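Local coordinates for protein aminoglycoside N(3)-acetyltransferase (Streptomyces griseus, PDB 7LAP) that probably transfers an acetyl group to the 3-amino group of aminoglycoside antibiotics, as an antibiotic N-acetyltransferase linked to resistance, at residues 124-132 and 142-150; 99-107 and 208-219. One frame throughout, in Å; residues are numbered along the deposited sequence.

Interaction 1 of 2, residues 124-132 and 142-150; sequences ALRRRPGAV and AALGASAPA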
ATOM      1  N   ALA B 124      -2.052   6.307  -2.160  1.00 39.15           N
ATOM      2  CA  ALA B 124      -1.628   6.762  -3.489  1.00 40.21           C
ATOM      3  C   ALA B 124      -1.476   8.285  -3.537  1.00 39.43           C
ATOM      4  O   ALA B 124      -0.510   8.804  -4.115  1.00 40.75           O
ATOM      5  CB  ALA B 124      -2.617   6.284  -4.578  1.00 38.72           C
ATOM      6  N   LEU B 125      -2.419   9.020  -2.942  1.00 38.26           N
ATOM      7  CA  LEU B 125      -2.346  10.486  -2.966  1.00 41.49           C
ATOM      8  C   LEU B 125      -1.073  10.990  -2.279  1.00 41.60           C
ATOM      9  O   LEU B 125      -0.339  11.833  -2.829  1.00 39.06           O
ATOM     10  CB  LEU B 125      -3.600  11.074  -2.300  1.00 39.22           C
ATOM     11  CG  LEU B 125      -4.002  12.554  -2.411  1.00 40.54           C
ATOM     12  CD1 LEU B 125      -3.099  13.451  -1.594  1.00 42.61           C
ATOM     13  CD2 LEU B 125      -4.099  13.029  -3.875  1.00 40.72           C
ATOM     14  N   ARG B 126      -0.784  10.489  -1.073  1.00 40.23           N
ATOM     15  CA  ARG B 126       0.375  11.021  -0.357  1.00 43.87           C
ATOM     16  C   ARG B 126       1.678  10.711  -1.092  1.00 44.38           C
ATOM     17  O   ARG B 126       2.647  11.454  -0.943  1.00 44.32           O
ATOM     18  CB  ARG B 126       0.426  10.482   1.081  1.00 44.92           C
ATOM     19  CG  ARG B 126       1.108   9.154   1.183  1.00 43.35           C
ATOM     20  CD  ARG B 126       1.333   8.678   2.602  1.00 48.48           C
ATOM     21  NE  ARG B 126       1.873   7.320   2.571  1.00 46.58           N
ATOM     22  CZ  ARG B 126       3.170   7.014   2.573  1.00 45.64           C
ATOM     23  NH1 ARG B 126       4.095   7.971   2.653  1.00 43.61           N
ATOM     24  NH2 ARG B 126       3.543   5.731   2.507  1.00 47.47           N
ATOM     25  N   ARG B 127       1.712   9.670  -1.933  1.00 35.80           N
ATOM     26  CA  ARG B 127       2.942   9.367  -2.653  1.00 40.09           C
ATOM     27  C   ARG B 127       3.042  10.114  -3.987  1.00 42.65           C
ATOM     28  O   ARG B 127       4.058   9.992  -4.675  1.00 46.70           O
ATOM     29  CB  ARG B 127       3.056   7.838  -2.845  1.00 42.95           C
ATOM     30  CG  ARG B 127       3.111   7.023  -1.485  1.00 46.29           C
ATOM     31  CD  ARG B 127       2.962   5.479  -1.641  1.00 49.02           C
ATOM     32  NE  ARG B 127       4.078   4.939  -2.421  1.00 56.01           N
ATOM     33  CZ  ARG B 127       4.895   3.954  -2.034  1.00 56.46           C
ATOM     34  NH1 ARG B 127       4.730   3.366  -0.854  1.00 58.66           N
ATOM     35  NH2 ARG B 127       5.880   3.559  -2.844  1.00 52.25           N
ATOM     36  N   ARG B 128       2.015  10.879  -4.377  1.00 40.47           N
ATOM     37  CA  ARG B 128       2.097  11.645  -5.615  1.00 42.14           C
ATOM     38  C   ARG B 128       3.252  12.645  -5.548  1.00 45.13           C
ATOM     39  O   ARG B 128       3.469  13.272  -4.498  1.00 44.83           O
ATOM     40  CB  ARG B 128       0.787  12.397  -5.891  1.00 38.03           C
ATOM     41  CG  ARG B 128      -0.378  11.483  -6.377  1.00 43.07           C
ATOM     42  CD  ARG B 128      -0.218  11.054  -7.837  1.00 42.70           C
ATOM     43  NE  ARG B 128      -0.412  12.178  -8.742  1.00 42.75           N
ATOM     44  CZ  ARG B 128      -1.183  12.133  -9.832  1.00 46.19           C
ATOM     45  NH1 ARG B 128      -1.826  11.012 -10.159  1.00 43.36           N
ATOM     46  NH2 ARG B 128      -1.305  13.206 -10.605  1.00 43.78           N
ATOM     47  N   PRO B 129       3.959  12.879  -6.663  1.00 47.87           N
ATOM     48  CA  PRO B 129       4.913  14.001  -6.714  1.00 51.80           C
ATOM     49  C   PRO B 129       4.232  15.297  -6.313  1.00 48.26           C
ATOM     50  O   PRO B 129       3.119  15.581  -6.744  1.00 46.97           O
ATOM     51  CB  PRO B 129       5.352  14.026  -8.184  1.00 53.25           C
ATOM     52  CG  PRO B 129       5.143  12.627  -8.668  1.00 51.48           C
ATOM     53  CD  PRO B 129       3.907  12.132  -7.933  1.00 46.45           C
ATOM     54  N   GLY B 130       4.885  16.059  -5.435  1.00 46.27           N
ATOM     55  CA  GLY B 130       4.335  17.297  -4.925  1.00 42.31           C
ATOM     56  C   GLY B 130       3.300  17.179  -3.810  1.00 45.78           C
ATOM     57  O   GLY B 130       2.878  18.220  -3.274  1.00 43.08           O
ATOM     58  N   ALA B 131       2.850  15.970  -3.448  1.00 41.78           N
ATOM     59  CA  ALA B 131       1.866  15.856  -2.367  1.00 42.40           C
ATOM     60  C   ALA B 131       2.513  16.243  -1.045  1.00 43.09           C
ATOM     61  O   ALA B 131       3.723  16.097  -0.863  1.00 42.57           O
ATOM     62  CB  ALA B 131       1.305  14.423  -2.259  1.00 40.56           C
ATOM     63  N   VAL B 132       1.700  16.726  -0.106  1.00 41.80           N
ATOM     64  CA  VAL B 132       2.197  17.185   1.199  1.00 44.10           C
ATOM     65  C   VAL B 132       1.462  16.414   2.289  1.00 46.95           C
ATOM     66  O   VAL B 132       0.229  16.364   2.285  1.00 41.37           O
ATOM     67  CB  VAL B 132       1.978  18.694   1.382  1.00 47.39           C
ATOM     68  CG1 VAL B 132       2.456  19.159   2.783  1.00 45.91           C
ATOM     69  CG2 VAL B 132       2.677  19.492   0.265  1.00 46.44           C
ATOM     70  N   ALA B 142      -3.122  14.205   4.085  1.00 40.24           N
ATOM     71  CA  ALA B 142      -2.233  14.570   3.004  1.00 39.57           C
ATOM     72  C   ALA B 142      -3.019  15.382   1.996  1.00 43.43           C
ATOM     73  O   ALA B 142      -4.240  15.260   1.910  1.00 37.97           O
ATOM     74  CB  ALA B 142      -1.619  13.339   2.357  1.00 35.08           C
ATOM     75  N   ALA B 143      -2.305  16.191   1.221  1.00 42.19           N
ATOM     76  CA  ALA B 143      -2.942  17.082   0.262  1.00 39.97           C
ATOM     77  C   ALA B 143      -2.078  17.216  -0.987  1.00 42.10           C
ATOM     78  O   ALA B 143      -0.848  17.109  -0.935  1.00 44.36           O
ATOM     79  CB  ALA B 143      -3.192  18.475   0.875  1.00 37.95           C
ATOM     80  N   LEU B 144      -2.740  17.545  -2.095  1.00 39.73           N
ATOM     81  CA  LEU B 144      -2.097  17.672  -3.399  1.00 41.67           C
ATOM     82  C   LEU B 144      -2.797  18.803  -4.132  1.00 44.20           C
ATOM     83  O   LEU B 144      -4.016  18.740  -4.337  1.00 39.72           O
ATOM     84  CB  LEU B 144      -2.197  16.353  -4.210  1.00 37.18           C
ATOM     85  CG  LEU B 144      -1.538  16.371  -5.591  1.00 38.20           C
ATOM     86  CD1 LEU B 144       0.005  16.532  -5.482  1.00 39.70           C
ATOM     87  CD2 LEU B 144      -1.895  15.105  -6.403  1.00 37.69           C
ATOM     88  N   GLY B 145      -2.036  19.818  -4.553  1.00 42.66           N
ATOM     89  CA  GLY B 145      -2.651  20.907  -5.280  1.00 44.04           C
ATOM     90  C   GLY B 145      -2.272  22.266  -4.700  1.00 43.45           C
ATOM     91  O   GLY B 145      -1.384  22.382  -3.850  1.00 41.72           O
ATOM     92  N   ALA B 146      -2.993  23.300  -5.144  1.00 46.51           N
ATOM     93  CA  ALA B 146      -2.530  24.676  -4.978  1.00 48.07           C
ATOM     94  C   ALA B 146      -2.467  25.087  -3.511  1.00 49.54           C
ATOM     95  O   ALA B 146      -1.586  25.845  -3.116  1.00 50.03           O
ATOM     96  CB  ALA B 146      -3.452  25.610  -5.761  1.00 50.94           C
ATOM     97  N   SER B 147      -3.401  24.627  -2.682  1.00 51.18           N
ATOM     98  CA  SER B 147      -3.453  25.059  -1.288  1.00 52.41           C
ATOM     99  C   SER B 147      -2.830  24.034  -0.348  1.00 49.27           C
ATOM    100  O   SER B 147      -2.929  24.179   0.878  1.00 46.64           O
ATOM    101  CB  SER B 147      -4.897  25.313  -0.883  1.00 52.38           C
ATOM    102  OG  SER B 147      -5.455  26.317  -1.702  1.00 53.33           O
ATOM    103  N   ALA B 148      -2.187  23.009  -0.898  1.00 44.19           N
ATOM    104  CA  ALA B 148      -1.746  21.888  -0.069  1.00 41.17           C
ATOM    105  C   ALA B 148      -0.763  22.291   1.028  1.00 46.78           C
ATOM    106  O   ALA B 148      -0.928  21.801   2.156  1.00 44.44           O
ATOM    107  CB  ALA B 148      -1.179  20.781  -0.960  1.00 39.59           C
ATOM    108  N   PRO B 149       0.236  23.176   0.806  1.00 51.21           N
ATOM    109  CA  PRO B 149       1.151  23.508   1.920  1.00 50.69           C
ATOM    110  C   PRO B 149       0.475  24.218   3.088  1.00 50.28           C
ATOM    111  O   PRO B 149       0.706  23.843   4.239  1.00 48.75           O
ATOM    112  CB  PRO B 149       2.226  24.395   1.252  1.00 53.28           C
ATOM    113  CG  PRO B 149       2.144  24.028  -0.244  1.00 52.58           C
ATOM    114  CD  PRO B 149       0.661  23.812  -0.456  1.00 49.86           C
ATOM    115  N   ALA B 150      -0.345  25.239   2.842  1.00 50.79           N
ATOM    116  CA  ALA B 150      -1.001  25.918   3.962  1.00 50.70           C
ATOM    117  C   ALA B 150      -2.038  25.022   4.642  1.00 46.37           C
ATOM    118  O   ALA B 150      -2.244  25.119   5.857  1.00 50.52           O
ATOM    119  CB  ALA B 150      -1.662  27.211   3.480  1.00 52.72           C
TER
HETATM  120  O   HOH W   1       0.815  19.904  -3.982  1.00 37.34           O
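L144 is the bump of this contact: its CD1 branch enters the hollow of the type II turn R128-A131, with CD1 3.5 Å from P129 O and also 3.5 Å from A131 N. The other branch, CD2, lies against the aliphatic start of R128, 3.8 Å from its CB. CG of L144 stands anti to the backbone N (chi1 -179°), which carries the side chain toward the turn. L125 answers from helix 120-126: its CD2 packs 3.8 Å from L144 CB. L125 CD1 rests on the backbone of A143, 3.9 Å from A143 C. The small A142 fits beside the helix, its CB 3.7 Å from R126 CB. Beyond the turn the two segments pair antiparallel at V132 and A143, a hydrogen-bonded pair through V132 N to A143 O (2.7 Å) and A143 N to V132 O (2.8 Å). A water extends the join, donating to G130 O and accepting from G145 N. V132 CG2 reaches A148 at the start of helix 148-152. Within this chain 132-133 is the outermost strand on one side of the mixed sheet, next to 141-145 and then 74-78, where L125 also packs on L75 and V77; R128 meets helix 58-69 and pairs with D63.

Interaction 2 of 2, residues 99-107 and 208-219; sequences AVRAHHPAF and EQPIEVAGERVW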
ATOM      1  N   ALA B  99      10.513  -2.525  25.180  1.00 64.95           N
ATOM      2  CA  ALA B  99      10.962  -2.734  23.808  1.00 60.78           C
ATOM      3  C   ALA B  99      10.321  -1.723  22.864  1.00 62.41           C
ATOM      4  O   ALA B  99      10.995  -1.152  22.003  1.00 62.10           O
ATOM      5  CB  ALA B  99      10.629  -4.157  23.361  1.00 58.13           C
ATOM      6  N   VAL B 100       9.017  -1.485  23.020  1.00 64.71           N
ATOM      7  CA  VAL B 100       8.331  -0.480  22.209  1.00 63.08           C
ATOM      8  C   VAL B 100       8.943   0.898  22.432  1.00 65.83           C
ATOM      9  O   VAL B 100       9.271   1.608  21.478  1.00 64.68           O
ATOM     10  CB  VAL B 100       6.821  -0.486  22.518  1.00 62.89           C
ATOM     11  CG1 VAL B 100       6.113   0.677  21.843  1.00 61.15           C
ATOM     12  CG2 VAL B 100       6.222  -1.798  22.103  1.00 56.62           C
ATOM     13  N   ARG B 101       9.120   1.292  23.700  1.00 71.87           N
ATOM     14  CA  ARG B 101       9.642   2.621  24.003  1.00 70.95           C
ATOM     15  C   ARG B 101      11.071   2.796  23.512  1.00 70.68           C
ATOM     16  O   ARG B 101      11.468   3.898  23.120  1.00 70.66           O
ATOM     17  CB  ARG B 101       9.593   2.881  25.505  1.00 82.28           C
ATOM     18  CG  ARG B 101       8.250   3.313  25.999  1.00 87.72           C
ATOM     19  CD  ARG B 101       8.366   4.436  27.019  1.00 93.91           C
ATOM     20  NE  ARG B 101       7.112   5.182  27.110  1.00 98.93           N
ATOM     21  CZ  ARG B 101       5.981   4.680  27.611  1.00101.64           C
ATOM     22  NH1 ARG B 101       5.943   3.430  28.077  1.00100.56           N
ATOM     23  NH2 ARG B 101       4.885   5.425  27.646  1.00103.41           N
ATOM     24  N   ALA B 102      11.874   1.739  23.576  1.00 71.04           N
ATOM     25  CA  ALA B 102      13.258   1.834  23.131  1.00 69.08           C
ATOM     26  C   ALA B 102      13.397   1.708  21.615  1.00 65.28           C
ATOM     27  O   ALA B 102      14.318   2.289  21.041  1.00 67.48           O
ATOM     28  CB  ALA B 102      14.098   0.756  23.819  1.00 70.35           C
ATOM     29  N   HIS B 103      12.512   0.976  20.935  1.00 62.74           N
ATOM     30  CA  HIS B 103      12.796   0.595  19.548  1.00 62.45           C
ATOM     31  C   HIS B 103      11.727   0.942  18.519  1.00 59.26           C
ATOM     32  O   HIS B 103      12.000   0.798  17.318  1.00 56.43           O
ATOM     33  CB  HIS B 103      13.075  -0.916  19.459  1.00 61.31           C
ATOM     34  CG  HIS B 103      14.202  -1.358  20.337  1.00 66.66           C
ATOM     35  ND1 HIS B 103      15.492  -0.907  20.167  1.00 69.96           N
ATOM     36  CD2 HIS B 103      14.223  -2.154  21.430  1.00 68.62           C
ATOM     37  CE1 HIS B 103      16.264  -1.421  21.106  1.00 70.65           C
ATOM     38  NE2 HIS B 103      15.519  -2.186  21.882  1.00 71.54           N
ATOM     39  N   HIS B 104      10.535   1.351  18.923  1.00 57.88           N
ATOM     40  CA  HIS B 104       9.530   1.711  17.926  1.00 53.73           C
ATOM     41  C   HIS B 104       9.967   2.949  17.146  1.00 54.97           C
ATOM     42  O   HIS B 104      10.204   4.000  17.748  1.00 52.14           O
ATOM     43  CB  HIS B 104       8.170   1.947  18.561  1.00 47.74           C
ATOM     44  CG  HIS B 104       7.045   1.906  17.574  1.00 47.00           C
ATOM     45  ND1 HIS B 104       6.191   0.836  17.468  1.00 49.41           N
ATOM     46  CD2 HIS B 104       6.658   2.793  16.625  1.00 47.64           C
ATOM     47  CE1 HIS B 104       5.299   1.077  16.521  1.00 47.79           C
ATOM     48  NE2 HIS B 104       5.568   2.255  15.989  1.00 45.92           N
ATOM     49  N   PRO B 105      10.077   2.876  15.824  1.00 54.20           N
ATOM     50  CA  PRO B 105      10.569   4.030  15.070  1.00 50.16           C
ATOM     51  C   PRO B 105       9.605   5.212  15.121  1.00 53.68           C
ATOM     52  O   PRO B 105       8.401   5.065  15.344  1.00 46.91           O
ATOM     53  CB  PRO B 105      10.706   3.489  13.643  1.00 51.50           C
ATOM     54  CG  PRO B 105       9.672   2.351  13.581  1.00 52.93           C
ATOM     55  CD  PRO B 105       9.661   1.757  14.958  1.00 51.01           C
ATOM     56  N   ALA B 106      10.167   6.402  14.926  1.00 50.25           N
ATOM     57  CA  ALA B 106       9.378   7.622  14.871  1.00 54.59           C
ATOM     58  C   ALA B 106       8.488   7.646  13.636  1.00 56.20           C
ATOM     59  O   ALA B 106       8.873   7.171  12.559  1.00 46.67           O
ATOM     60  CB  ALA B 106      10.293   8.846  14.814  1.00 53.47           C
ATOM     61  N   PHE B 107       7.321   8.281  13.783  1.00 50.03           N
ATOM     62  CA  PHE B 107       6.539   8.665  12.615  1.00 50.03           C
ATOM     63  C   PHE B 107       7.401   9.452  11.633  1.00 53.82           C
ATOM     64  O   PHE B 107       8.227  10.284  12.026  1.00 53.86           O
ATOM     65  CB  PHE B 107       5.312   9.481  13.039  1.00 48.99           C
ATOM     66  CG  PHE B 107       4.476   9.972  11.876  1.00 50.33           C
ATOM     67  CD1 PHE B 107       3.637   9.097  11.170  1.00 44.32           C
ATOM     68  CD2 PHE B 107       4.531  11.297  11.472  1.00 47.83           C
ATOM     69  CE1 PHE B 107       2.848   9.559  10.107  1.00 47.78           C
ATOM     70  CE2 PHE B 107       3.753  11.754  10.400  1.00 49.33           C
ATOM     71  CZ  PHE B 107       2.925  10.894   9.712  1.00 47.22           C
ATOM     72  N   GLU B 208       0.859   8.318  23.811  1.00 65.88           N
ATOM     73  CA  GLU B 208       2.188   8.761  23.440  1.00 67.69           C
ATOM     74  C   GLU B 208       2.554   8.141  22.109  1.00 65.18           C
ATOM     75  O   GLU B 208       2.086   7.061  21.771  1.00 62.77           O
ATOM     76  CB  GLU B 208       3.210   8.388  24.490  1.00 72.03           C
ATOM     77  CG  GLU B 208       2.760   8.785  25.862  1.00 78.20           C
ATOM     78  CD  GLU B 208       3.594   8.145  26.928  1.00 85.67           C
ATOM     79  OE1 GLU B 208       4.822   8.362  26.913  1.00 86.75           O
ATOM     80  OE2 GLU B 208       3.026   7.416  27.766  1.00 90.46           O
ATOM     81  N   GLN B 209       3.370   8.846  21.339  1.00 65.19           N
ATOM     82  CA  GLN B 209       3.793   8.309  20.059  1.00 60.71           C
ATOM     83  C   GLN B 209       5.139   8.923  19.736  1.00 61.92           C
ATOM     84  O   GLN B 209       5.403  10.070  20.120  1.00 58.02           O
ATOM     85  CB  GLN B 209       2.765   8.596  18.954  1.00 56.48           C
ATOM     86  CG  GLN B 209       1.743   7.444  18.781  1.00 59.69           C
ATOM     87  CD  GLN B 209       0.640   7.789  17.827  1.00 63.46           C
ATOM     88  OE1 GLN B 209       0.756   8.736  17.057  1.00 69.40           O
ATOM     89  NE2 GLN B 209      -0.434   7.017  17.850  1.00 63.25           N
ATOM     90  N   PRO B 210       6.025   8.174  19.087  1.00 61.71           N
ATOM     91  CA  PRO B 210       7.351   8.703  18.766  1.00 60.20           C
ATOM     92  C   PRO B 210       7.291   9.562  17.511  1.00 64.32           C
ATOM     93  O   PRO B 210       6.752   9.150  16.476  1.00 55.22           O
ATOM     94  CB  PRO B 210       8.191   7.441  18.547  1.00 62.56           C
ATOM     95  CG  PRO B 210       7.200   6.421  18.090  1.00 60.90           C
ATOM     96  CD  PRO B 210       5.888   6.741  18.749  1.00 61.05           C
ATOM     97  N   ILE B 211       7.851  10.768  17.617  1.00 59.74           N
ATOM     98  CA  ILE B 211       8.042  11.656  16.483  1.00 61.40           C
ATOM     99  C   ILE B 211       9.525  12.022  16.375  1.00 65.99           C
ATOM    100  O   ILE B 211      10.351  11.686  17.225  1.00 61.92           O
ATOM    101  CB  ILE B 211       7.159  12.920  16.568  1.00 60.74           C
ATOM    102  CG1 ILE B 211       7.447  13.700  17.846  1.00 59.77           C
ATOM    103  CG2 ILE B 211       5.684  12.538  16.530  1.00 54.37           C
ATOM    104  CD1 ILE B 211       7.249  15.215  17.727  1.00 61.40           C
ATOM    105  N   GLU B 212       9.845  12.687  15.278  1.00 65.67           N
ATOM    106  CA  GLU B 212      11.193  13.099  14.939  1.00 75.24           C
ATOM    107  C   GLU B 212      11.204  14.625  14.881  1.00 80.34           C
ATOM    108  O   GLU B 212      10.549  15.221  14.015  1.00 79.56           O
ATOM    109  CB  GLU B 212      11.604  12.469  13.612  1.00 79.77           C
ATOM    110  CG  GLU B 212      12.804  13.102  12.971  1.00 89.71           C
ATOM    111  CD  GLU B 212      13.581  12.112  12.141  1.00 96.70           C
ATOM    112  OE1 GLU B 212      13.571  10.906  12.490  1.00 97.90           O
ATOM    113  OE2 GLU B 212      14.208  12.539  11.147  1.00 99.84           O
ATOM    114  N   VAL B 213      11.911  15.257  15.817  1.00 83.46           N
ATOM    115  CA  VAL B 213      12.051  16.713  15.846  1.00 86.33           C
ATOM    116  C   VAL B 213      13.517  17.059  16.038  1.00 88.23           C
ATOM    117  O   VAL B 213      14.183  16.494  16.914  1.00 84.63           O
ATOM    118  CB  VAL B 213      11.197  17.377  16.948  1.00 87.14           C
ATOM    119  CG1 VAL B 213       9.712  17.411  16.535  1.00 87.50           C
ATOM    120  CG2 VAL B 213      11.380  16.668  18.267  1.00 87.71           C
ATOM    121  N   ALA B 214      14.003  17.998  15.231  1.00102.37           N
ATOM    122  CA  ALA B 214      15.410  18.371  15.109  1.00114.17           C
ATOM    123  C   ALA B 214      16.237  17.247  14.498  1.00113.62           C
ATOM    124  O   ALA B 214      17.477  17.308  14.520  1.00121.26           O
ATOM    125  CB  ALA B 214      16.019  18.802  16.453  1.00123.01           C
ATOM    126  N   GLY B 215      15.586  16.232  13.935  1.00101.12           N
ATOM    127  CA  GLY B 215      16.271  15.076  13.415  1.00 96.49           C
ATOM    128  C   GLY B 215      16.519  13.986  14.432  1.00 93.06           C
ATOM    129  O   GLY B 215      17.189  12.994  14.104  1.00 93.19           O
ATOM    130  N   GLU B 216      16.020  14.135  15.660  1.00 87.06           N
ATOM    131  CA  GLU B 216      16.159  13.092  16.662  1.00 86.05           C
ATOM    132  C   GLU B 216      14.785  12.568  17.054  1.00 76.22           C
ATOM    133  O   GLU B 216      13.791  13.294  17.010  1.00 74.10           O
ATOM    134  CB  GLU B 216      16.912  13.596  17.893  1.00 96.44           C
ATOM    135  CG  GLU B 216      18.460  13.461  17.829  1.00108.95           C
ATOM    136  CD  GLU B 216      18.964  12.220  17.068  1.00116.66           C
ATOM    137  OE1 GLU B 216      18.349  11.122  17.180  1.00116.61           O
ATOM    138  OE2 GLU B 216      20.015  12.348  16.384  1.00120.54           O
ATOM    139  N   ARG B 217      14.731  11.289  17.412  1.00 74.90           N
ATOM    140  CA  ARG B 217      13.473  10.663  17.786  1.00 73.35           C
ATOM    141  C   ARG B 217      13.183  10.942  19.251  1.00 73.76           C
ATOM    142  O   ARG B 217      14.016  10.689  20.116  1.00 76.34           O
ATOM    143  CB  ARG B 217      13.525   9.158  17.518  1.00 74.66           C
ATOM    144  CG  ARG B 217      12.633   8.266  18.364  1.00 71.69           C
ATOM    145  CD  ARG B 217      13.142   6.839  18.160  1.00 79.79           C
ATOM    146  NE  ARG B 217      12.234   5.790  18.617  1.00 80.09           N
ATOM    147  CZ  ARG B 217      12.142   5.386  19.878  1.00 81.23           C
ATOM    148  NH1 ARG B 217      12.890   5.968  20.810  1.00 85.67           N
ATOM    149  NH2 ARG B 217      11.294   4.416  20.214  1.00 75.76           N
ATOM    150  N   VAL B 218      11.995  11.461  19.521  1.00 71.15           N
ATOM    151  CA  VAL B 218      11.547  11.735  20.874  1.00 72.52           C
ATOM    152  C   VAL B 218      10.105  11.278  20.984  1.00 69.45           C
ATOM    153  O   VAL B 218       9.335  11.353  20.019  1.00 64.82           O
ATOM    154  CB  VAL B 218      11.665  13.238  21.233  1.00 73.07           C
ATOM    155  CG1 VAL B 218      13.087  13.741  21.034  1.00 74.57           C
ATOM    156  CG2 VAL B 218      10.708  14.032  20.391  1.00 73.96           C
ATOM    157  N   TRP B 219       9.746  10.794  22.168  1.00 73.63           N
ATOM    158  CA  TRP B 219       8.351  10.516  22.474  1.00 71.21           C
ATOM    159  C   TRP B 219       7.645  11.814  22.842  1.00 76.37           C
ATOM    160  O   TRP B 219       8.266  12.763  23.333  1.00 79.62           O
ATOM    161  CB  TRP B 219       8.242   9.499  23.614  1.00 73.18           C
ATOM    162  CG  TRP B 219       8.583   8.127  23.143  1.00 74.30           C
ATOM    163  CD1 TRP B 219       9.833   7.619  22.958  1.00 74.06           C
ATOM    164  CD2 TRP B 219       7.664   7.112  22.696  1.00 69.17           C
ATOM    165  NE1 TRP B 219       9.752   6.347  22.452  1.00 73.54           N
ATOM    166  CE2 TRP B 219       8.432   6.009  22.285  1.00 70.87           C
ATOM    167  CE3 TRP B 219       6.272   7.025  22.627  1.00 67.61           C
ATOM    168  CZ2 TRP B 219       7.851   4.819  21.807  1.00 71.04           C
ATOM    169  CZ3 TRP B 219       5.695   5.854  22.148  1.00 66.74           C
ATOM    170  CH2 TRP B 219       6.484   4.766  21.745  1.00 68.04           C
TER
HETATM  171  O   HOH W   2       7.952  12.959  13.026  1.00 49.55           O
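H104 O, just past the end of helix 94-103, is gripped side-on by R217, whose NH2 stands 2.7 Å and NE 2.8 Å from it. Both nitrogens come from the same face of the carbonyl plane, and the oxygen lies in the plane of the guanidinium. R217 is extended from CG to NE, which carries its head from the strand to the helix end. NH2 also binds R101 O at 3.0 Å, nearly straight (165°) but from above that carbonyl plane. W219 NE1 takes a lone pair of the same R101 O at 3.1 Å, in the carbonyl plane, though the bond is bent at the hydrogen (136°). W219 CH2 lies 4.1 Å from V100 CG1, the two side chains crossing at about a right angle. R101 NH2 also forms a salt bridge with E208, 2.7 Å from E208 OE2, the planes of the two groups turned 40° apart. Further along, F107 N bonds to P210 O at 2.9 Å, P210 CG nestles against P105 O, and A106 CB sits on the backbone of I211. The C-terminal end of a helix carries partial negative charge, so the R217 guanidinium is probably favoured there; the hairpin thus secures the helix end and following loop largely through backbone oxygens.

Overall arrangement
Both contacts belong to the aminoglycoside 3-N-acetyltransferase region, and interaction 1 is nested inside the long span of chain that interaction 2 closes: helix 94-103 comes first, then helix 120-126, strands 132-133 and 141-145, and at last the hairpin of 204-213 and 216-225. Their centres are 25 Å apart, and their nearest atoms come within about 8 Å without touching. Interaction 1 belongs to one border of the mixed sheet, whereas interaction 2 joins a helix to the separate two-stranded sheet, farther from the chain centre. Both touch the second subunit, R127 bonding to E123 O of that chain and V100 packing on its P21, so the two regions each contribute to the dimer surface.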